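Side-chain contacts in competence damage-inducible protein A (Enterobacter cloacae subsp. cloacae, PDB 5VU3), which is of unknown function but belongs to the CinA (competence-damaged protein) family, whose relatives include enzymes that deamidate nicotinamide mononucleotide: residues Lys42-Leu47 / Asp55-Gly60; Glu16-Leu21 / Cys48-Thr53. One frame throughout, in Å; residues are numbered along the deposited sequence.

Both contacts draw on helix 42-49 and its surroundings: contact 1 on the helix itself, contact 2 on the turn at its end. Their centres lie 9 Å apart. Contact 1 is core: the helix meets strand 57-63, the next element of the chain, through four buried residues, with aliphatic-aromatic packing and a tyrosine hydroxyl as its polar end. Contact 2 lies nearer the surface, where helix 14-28 receives a single glutamate from the loop after helix 42-49; its chemistry is a carboxylate against a hydroxyl. The two are stitched together: Leu47 O of contact 1 accepts a hydrogen bond from Thr53 OG1 of contact 2, while Leu47 CD2 packs on Leu21 CD2 at 3.8 Å.

Contact 1 (Lys42-Leu47 / Asp55-Gly60); sequences KLSVAL and DFYDVG
Tyr57 OH has its stronger polar partner in Thr34 OG1 on strand 32-37, and at the helix it meets Ser44; in one of the serine's two conformers Ser44 OG lies 3.4 Å from Tyr57 OH, a weak and doubtful hydrogen bond. In that conformer Ser44 OG approaches the ring at its edge, in the ring plane; its proton may instead serve Gly40 O of the second subunit, an equally weak and doubtful bond. Ser44 CB comes to 3.3 Å from Tyr57 OH. Leu47 covers one face of the ring: its CB stands 3.9 Å from the Tyr57 centroid, close to the ring normal, a CH-pi contact. On the CE2 side of the same ring, Leu47 CD1 reaches Tyr57 CE2 at 3.7 Å. With CG anti to the backbone N (chi1 -174°), Tyr57 extends toward the helix and crosses the leucine side chain at about a right angle. The other leucine methyl, CD2, touches Phe56 CE1 at 4.2 Å, and the Phe56 ring also packs on Ala22 and Leu25 of helix 14-28. Gly60 pairs antiparallel with a strand of the second subunit, which places strand 57-63 at the dimer interface. Helix and strand here are the last two elements of the beta-alpha-beta unit formed by strand 32-37, helix 42-49 and strand 57-63.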
ATOM      1  N   LYS A  42      -0.665   5.289   1.701  1.00 16.84           N
ATOM      2  CA  LYS A  42      -0.488   5.963   2.985  1.00 20.76           C
ATOM      3  C   LYS A  42      -1.355   5.345   4.067  1.00 21.00           C
ATOM      4  O   LYS A  42      -0.986   5.367   5.249  1.00 17.84           O
ATOM      5  CB  LYS A  42      -0.817   7.448   2.853  1.00 22.60           C
ATOM      6  CG  LYS A  42       0.205   8.234   2.052  1.00 28.82           C
ATOM      7  CD  LYS A  42       1.412   8.564   2.878  1.00 29.16           C
ATOM      8  CE  LYS A  42       2.162   9.756   2.310  1.00 32.61           C
ATOM      9  NZ  LYS A  42       3.387  10.015   3.116  1.00 36.38           N
ATOM     10  N   LEU A  43      -2.522   4.817   3.698  1.00 17.03           N
ATOM     11  CA  LEU A  43      -3.357   4.177   4.707  1.00 17.89           C
ATOM     12  C   LEU A  43      -2.720   2.874   5.171  1.00 15.80           C
ATOM     13  O   LEU A  43      -2.601   2.630   6.374  1.00 17.38           O
ATOM     14  CB  LEU A  43      -4.771   3.950   4.167  1.00 18.37           C
ATOM     15  CG  LEU A  43      -5.762   3.202   5.063  1.00 16.34           C
ATOM     16  CD1 LEU A  43      -5.890   3.871   6.442  1.00 17.92           C
ATOM     17  CD2 LEU A  43      -7.113   3.093   4.375  1.00 19.87           C
ATOM     18  N   SER A  44      -2.264   2.039   4.229  1.00 15.44           N
ATOM     19  CA  SER A  44      -1.594   0.799   4.614  0.50 16.62           C
ATOM     20  C   SER A  44      -0.347   1.077   5.444  1.00 18.31           C
ATOM     21  O   SER A  44      -0.071   0.370   6.422  1.00 19.44           O
ATOM     22  CB  SER A  44      -1.239  -0.015   3.370  0.50 17.47           C
ATOM     23  OG  SER A  44      -0.387  -1.093   3.703  0.50 17.11           O
ATOM     24  N   VAL A  45       0.420   2.109   5.074  1.00 15.87           N
ATOM     25  CA  VAL A  45       1.625   2.461   5.829  1.00 20.13           C
ATOM     26  C   VAL A  45       1.267   2.770   7.277  1.00 20.86           C
ATOM     27  O   VAL A  45       1.924   2.299   8.212  1.00 19.64           O
ATOM     28  CB  VAL A  45       2.351   3.647   5.167  1.00 20.28           C
ATOM     29  CG1 VAL A  45       3.281   4.345   6.179  1.00 23.08           C
ATOM     30  CG2 VAL A  45       3.154   3.182   3.954  1.00 17.04           C
ATOM     31  N   ALA A  46       0.215   3.566   7.480  1.00 16.91           N
ATOM     32  CA  ALA A  46      -0.205   3.912   8.837  1.00 19.96           C
ATOM     33  C   ALA A  46      -0.586   2.669   9.629  1.00 18.98           C
ATOM     34  O   ALA A  46      -0.224   2.537  10.806  1.00 17.07           O
ATOM     35  CB  ALA A  46      -1.378   4.890   8.788  1.00 21.41           C
ATOM     36  N   LEU A  47      -1.311   1.740   8.996  1.00 15.50           N
ATOM     37  CA  LEU A  47      -1.739   0.536   9.699  1.00 16.41           C
ATOM     38  C   LEU A  47      -0.568  -0.400   9.966  1.00 18.53           C
ATOM     39  O   LEU A  47      -0.535  -1.071  11.003  1.00 19.66           O
ATOM     40  CB  LEU A  47      -2.840  -0.167   8.897  1.00 19.49           C
ATOM     41  CG  LEU A  47      -4.144   0.640   8.801  1.00 19.95           C
ATOM     42  CD1 LEU A  47      -5.006   0.158   7.632  1.00 18.83           C
ATOM     43  CD2 LEU A  47      -4.926   0.570  10.107  1.00 16.01           C
ATOM     44  N   ASP A  55      -1.468  -8.536  14.244  1.00 28.41           N
ATOM     45  CA  ASP A  55      -2.599  -9.149  14.926  1.00 27.99           C
ATOM     46  C   ASP A  55      -3.956  -8.730  14.361  1.00 26.90           C
ATOM     47  O   ASP A  55      -4.982  -9.253  14.819  1.00 30.33           O
ATOM     48  CB  ASP A  55      -2.546  -8.807  16.419  1.00 29.91           C
ATOM     49  CG  ASP A  55      -1.414  -9.514  17.143  1.00 41.31           C
ATOM     50  OD1 ASP A  55      -1.044 -10.630  16.721  1.00 43.56           O
ATOM     51  OD2 ASP A  55      -0.900  -8.957  18.139  1.00 43.68           O
ATOM     52  N   PHE A  56      -4.001  -7.807  13.398  1.00 23.74           N
ATOM     53  CA  PHE A  56      -5.296  -7.335  12.915  1.00 25.96           C
ATOM     54  C   PHE A  56      -5.281  -6.867  11.464  1.00 23.62           C
ATOM     55  O   PHE A  56      -6.348  -6.660  10.873  1.00 22.05           O
ATOM     56  CB  PHE A  56      -5.821  -6.201  13.813  1.00 26.18           C
ATOM     57  CG  PHE A  56      -5.036  -4.913  13.705  1.00 23.93           C
ATOM     58  CD1 PHE A  56      -5.379  -3.943  12.770  1.00 23.97           C
ATOM     59  CD2 PHE A  56      -3.962  -4.672  14.546  1.00 28.14           C
ATOM     60  CE1 PHE A  56      -4.653  -2.772  12.662  1.00 24.77           C
ATOM     61  CE2 PHE A  56      -3.238  -3.498  14.452  1.00 26.68           C
ATOM     62  CZ  PHE A  56      -3.580  -2.551  13.513  1.00 24.50           C
ATOM     63  N   TYR A  57      -4.102  -6.674  10.873  1.00 18.77           N
ATOM     64  CA  TYR A  57      -4.020  -6.151   9.516  1.00 18.21           C
ATOM     65  C   TYR A  57      -3.161  -7.079   8.674  1.00 22.72           C
ATOM     66  O   TYR A  57      -2.062  -7.462   9.086  1.00 23.86           O
ATOM     67  CB  TYR A  57      -3.457  -4.720   9.499  1.00 15.36           C
ATOM     68  CG  TYR A  57      -3.475  -4.053   8.134  1.00 19.76           C
ATOM     69  CD1 TYR A  57      -2.301  -3.625   7.538  1.00 21.41           C
ATOM     70  CD2 TYR A  57      -4.671  -3.843   7.449  1.00 16.64           C
ATOM     71  CE1 TYR A  57      -2.304  -3.015   6.287  1.00 20.29           C
ATOM     72  CE2 TYR A  57      -4.686  -3.236   6.195  1.00 15.80           C
ATOM     73  CZ  TYR A  57      -3.496  -2.814   5.627  1.00 23.01           C
ATOM     74  OH  TYR A  57      -3.494  -2.202   4.391  1.00 21.56           O
ATOM     75  N   ASP A  58      -3.675  -7.449   7.501  1.00 20.55           N
ATOM     76  CA  ASP A  58      -2.978  -8.375   6.616  1.00 23.81           C
ATOM     77  C   ASP A  58      -2.812  -7.758   5.224  1.00 24.60           C
ATOM     78  O   ASP A  58      -1.683  -7.469   4.827  1.00 21.87           O
ATOM     79  CB  ASP A  58      -3.727  -9.707   6.560  1.00 22.09           C
ATOM     80  CG  ASP A  58      -2.950 -10.796   5.841  1.00 24.48           C
ATOM     81  OD1 ASP A  58      -1.811 -10.541   5.402  1.00 27.51           O
ATOM     82  OD2 ASP A  58      -3.478 -11.922   5.714  1.00 27.26           O
ATOM     83  N   VAL A  59      -3.900  -7.518   4.503  1.00 19.86           N
ATOM     84  CA  VAL A  59      -3.849  -7.219   3.076  1.00 20.08           C
ATOM     85  C   VAL A  59      -4.165  -5.749   2.850  1.00 19.70           C
ATOM     86  O   VAL A  59      -5.154  -5.225   3.379  1.00 19.48           O
ATOM     87  CB  VAL A  59      -4.822  -8.108   2.287  1.00 17.77           C
ATOM     88  CG1 VAL A  59      -4.911  -7.644   0.826  1.00 18.49           C
ATOM     89  CG2 VAL A  59      -4.394  -9.570   2.393  1.00 19.93           C
ATOM     90  N   GLY A  60      -3.339  -5.097   2.036  1.00 16.84           N
ATOM     91  CA  GLY A  60      -3.615  -3.744   1.589  1.00 16.26           C
ATOM     92  C   GLY A  60      -3.442  -3.649   0.089  1.00 20.27           C
ATOM     93  O   GLY A  60      -2.438  -4.121  -0.459  1.00 21.06           O
TER

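Contact 2 (Glu16-Leu21 / Cys48-Thr53); sequences ELTKKL and CAEENT
Glu50, first residue of the type I beta turn Glu50-Thr53, reaches across to Thr18 on helix 14-28; a bond from Thr53 N to Glu50 O closes the turn. The tight part lies at Thr18, where the two side chains run alongside each other, antiparallel. Glu50 CG sits 3.3 Å from Thr18 O and 3.4 Å from Thr18 CB, and Glu50 OE2 lies 2.9 Å from Thr18 OG1. Glu50 OE2 and the helix carbonyl of Ala15 are both candidate acceptors for the hydroxyl's one proton. A bend at chi2 (-42°) brings the carboxylate against Thr18 and the backbone of Lys19, and the Glu50 side chain also packs on Phe56 and on Ala22 of helix 14-28. Lys19 N lies 3.0 Å from Glu50 OE2 but is badly angled for a bond. The solvent side, with Lys19 and Glu51 exposed, is looser. Of the lysine side chain CB comes closest, 3.6 Å from Glu50 OE2, before the extended chain heads off into solvent; Lys19 NZ stays 6.7 Å from Glu51 OE2, too far for a salt bridge. Within the loop, Glu51 N gives a weak, strongly bent hydrogen bond to Glu50 OE1, 3.3 Å long with an angle of 124° at the hydrogen.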
ATOM      1  N   GLU A  16      -2.270   7.825  17.072  1.00 18.47           N
ATOM      2  CA  GLU A  16      -3.217   7.583  18.154  1.00 19.09           C
ATOM      3  C   GLU A  16      -4.417   6.780  17.664  1.00 16.10           C
ATOM      4  O   GLU A  16      -4.925   5.899  18.376  1.00 18.99           O
ATOM      5  CB  GLU A  16      -3.678   8.915  18.741  1.00 18.35           C
ATOM      6  CG  GLU A  16      -2.676   9.596  19.663  1.00 18.87           C
ATOM      7  CD  GLU A  16      -3.206  10.913  20.195  1.00 23.76           C
ATOM      8  OE1 GLU A  16      -3.523  10.979  21.402  1.00 21.30           O
ATOM      9  OE2 GLU A  16      -3.314  11.876  19.397  1.00 20.06           O
ATOM     10  N   LEU A  17      -4.890   7.085  16.457  1.00 14.91           N
ATOM     11  CA  LEU A  17      -6.051   6.401  15.893  1.00 18.23           C
ATOM     12  C   LEU A  17      -5.743   4.940  15.583  1.00 19.82           C
ATOM     13  O   LEU A  17      -6.572   4.057  15.829  1.00 18.95           O
ATOM     14  CB  LEU A  17      -6.514   7.128  14.629  1.00 18.80           C
ATOM     15  CG  LEU A  17      -7.201   8.478  14.801  1.00 19.39           C
ATOM     16  CD1 LEU A  17      -7.467   9.118  13.426  1.00 18.98           C
ATOM     17  CD2 LEU A  17      -8.510   8.311  15.574  1.00 21.04           C
ATOM     18  N   THR A  18      -4.569   4.663  15.005  1.00 17.13           N
ATOM     19  CA  THR A  18      -4.260   3.271  14.690  1.00 20.44           C
ATOM     20  C   THR A  18      -4.023   2.459  15.958  1.00 22.32           C
ATOM     21  O   THR A  18      -4.332   1.259  15.996  1.00 23.10           O
ATOM     22  CB  THR A  18      -3.060   3.177  13.739  1.00 21.42           C
ATOM     23  OG1 THR A  18      -1.884   3.728  14.352  1.00 22.67           O
ATOM     24  CG2 THR A  18      -3.356   3.905  12.420  1.00 18.40           C
ATOM     25  N   LYS A  19      -3.516   3.091  17.016  1.00 21.83           N
ATOM     26  CA  LYS A  19      -3.445   2.404  18.305  1.00 23.45           C
ATOM     27  C   LYS A  19      -4.840   2.101  18.842  1.00 22.44           C
ATOM     28  O   LYS A  19      -5.112   0.981  19.301  1.00 22.40           O
ATOM     29  CB  LYS A  19      -2.651   3.242  19.305  1.00 22.42           C
ATOM     30  CG  LYS A  19      -2.470   2.582  20.656  1.00 32.15           C
ATOM     31  CD  LYS A  19      -1.575   3.435  21.541  1.00 40.50           C
ATOM     32  CE  LYS A  19      -1.262   2.747  22.855  1.00 47.40           C
ATOM     33  NZ  LYS A  19      -0.453   3.642  23.728  1.00 50.21           N
ATOM     34  N   LYS A  20      -5.743   3.086  18.787  1.00 21.79           N
ATOM     35  CA  LYS A  20      -7.123   2.855  19.209  1.00 27.53           C
ATOM     36  C   LYS A  20      -7.769   1.753  18.379  1.00 26.54           C
ATOM     37  O   LYS A  20      -8.446   0.865  18.912  1.00 27.72           O
ATOM     38  CB  LYS A  20      -7.935   4.144  19.081  1.00 27.17           C
ATOM     39  CG  LYS A  20      -7.903   5.075  20.279  1.00 34.87           C
ATOM     40  CD  LYS A  20      -8.255   6.493  19.847  1.00 39.95           C
ATOM     41  CE  LYS A  20      -9.048   7.240  20.908  1.00 54.64           C
ATOM     42  NZ  LYS A  20     -10.517   7.090  20.699  1.00 61.18           N
ATOM     43  N   LEU A  21      -7.581   1.813  17.059  1.00 23.61           N
ATOM     44  CA  LEU A  21      -8.199   0.845  16.161  1.00 25.21           C
ATOM     45  C   LEU A  21      -7.652  -0.557  16.397  1.00 25.83           C
ATOM     46  O   LEU A  21      -8.414  -1.532  16.423  1.00 25.87           O
ATOM     47  CB  LEU A  21      -7.975   1.290  14.712  1.00 23.26           C
ATOM     48  CG  LEU A  21      -8.513   0.410  13.587  1.00 24.05           C
ATOM     49  CD1 LEU A  21     -10.025   0.297  13.691  1.00 24.31           C
ATOM     50  CD2 LEU A  21      -8.104   0.997  12.229  1.00 23.61           C
ATOM     51  N   CYS A  48       0.415  -0.443   9.066  1.00 20.05           N
ATOM     52  CA  CYS A  48       1.582  -1.282   9.294  1.00 19.65           C
ATOM     53  C   CYS A  48       2.562  -0.677  10.284  1.00 21.08           C
ATOM     54  O   CYS A  48       3.458  -1.388  10.752  1.00 22.26           O
ATOM     55  CB  CYS A  48       2.313  -1.558   7.977  1.00 16.91           C
ATOM     56  SG  CYS A  48       1.402  -2.655   6.878  1.00 19.72           S
ATOM     57  N   ALA A  49       2.437   0.615  10.591  1.00 20.58           N
ATOM     58  CA  ALA A  49       3.307   1.217  11.593  1.00 24.36           C
ATOM     59  C   ALA A  49       2.887   0.838  12.999  1.00 26.97           C
ATOM     60  O   ALA A  49       3.693   0.960  13.931  1.00 23.92           O
ATOM     61  CB  ALA A  49       3.316   2.737  11.443  1.00 27.10           C
ATOM     62  N   GLU A  50       1.646   0.384  13.157  1.00 24.44           N
ATOM     63  CA  GLU A  50       1.120  -0.005  14.455  1.00 29.54           C
ATOM     64  C   GLU A  50       1.936  -1.138  15.059  1.00 31.99           C
ATOM     65  O   GLU A  50       2.319  -2.088  14.372  1.00 32.90           O
ATOM     66  CB  GLU A  50      -0.335  -0.443  14.312  1.00 32.14           C
ATOM     67  CG  GLU A  50      -1.338   0.488  14.958  1.00 38.71           C
ATOM     68  CD  GLU A  50      -0.896   0.986  16.316  1.00 47.94           C
ATOM     69  OE1 GLU A  50      -0.762   0.163  17.252  1.00 52.30           O
ATOM     70  OE2 GLU A  50      -0.675   2.210  16.443  1.00 51.63           O
ATOM     71  N   GLU A  51       2.175  -1.034  16.369  1.00 35.39           N
ATOM     72  CA  GLU A  51       2.975  -2.025  17.085  1.00 42.56           C
ATOM     73  C   GLU A  51       2.485  -3.445  16.827  1.00 41.63           C
ATOM     74  O   GLU A  51       3.273  -4.335  16.480  1.00 42.24           O
ATOM     75  CB  GLU A  51       2.950  -1.721  18.584  1.00 46.83           C
ATOM     76  CG  GLU A  51       4.086  -2.327  19.373  1.00 56.98           C
ATOM     77  CD  GLU A  51       4.180  -1.748  20.772  1.00 70.31           C
ATOM     78  OE1 GLU A  51       4.434  -2.523  21.720  1.00 77.02           O
ATOM     79  OE2 GLU A  51       3.990  -0.522  20.927  1.00 73.27           O
ATOM     80  N   ASN A  52       1.183  -3.679  16.995  1.00 35.39           N
ATOM     81  CA  ASN A  52       0.616  -5.013  16.872  1.00 33.41           C
ATOM     82  C   ASN A  52      -0.090  -5.225  15.534  1.00 25.96           C
ATOM     83  O   ASN A  52      -1.049  -5.999  15.458  1.00 25.82           O
ATOM     84  CB  ASN A  52      -0.331  -5.274  18.042  1.00 34.95           C
ATOM     85  CG  ASN A  52       0.356  -5.125  19.391  1.00 47.65           C
ATOM     86  OD1 ASN A  52      -0.019  -4.276  20.207  1.00 50.00           O
ATOM     87  ND2 ASN A  52       1.374  -5.945  19.628  1.00 50.56           N
ATOM     88  N   THR A  53       0.391  -4.565  14.473  1.00 26.38           N
ATOM     89  CA  THR A  53      -0.249  -4.649  13.157  1.00 22.41           C
ATOM     90  C   THR A  53      -0.453  -6.088  12.693  1.00 24.50           C
ATOM     91  O   THR A  53      -1.447  -6.386  12.017  1.00 24.83           O
ATOM     92  CB  THR A  53       0.578  -3.873  12.118  1.00 22.26           C
ATOM     93  OG1 THR A  53      -0.077  -3.931  10.839  1.00 25.03           O
ATOM     94  CG2 THR A  53       1.976  -4.451  11.999  1.00 24.42           C
TER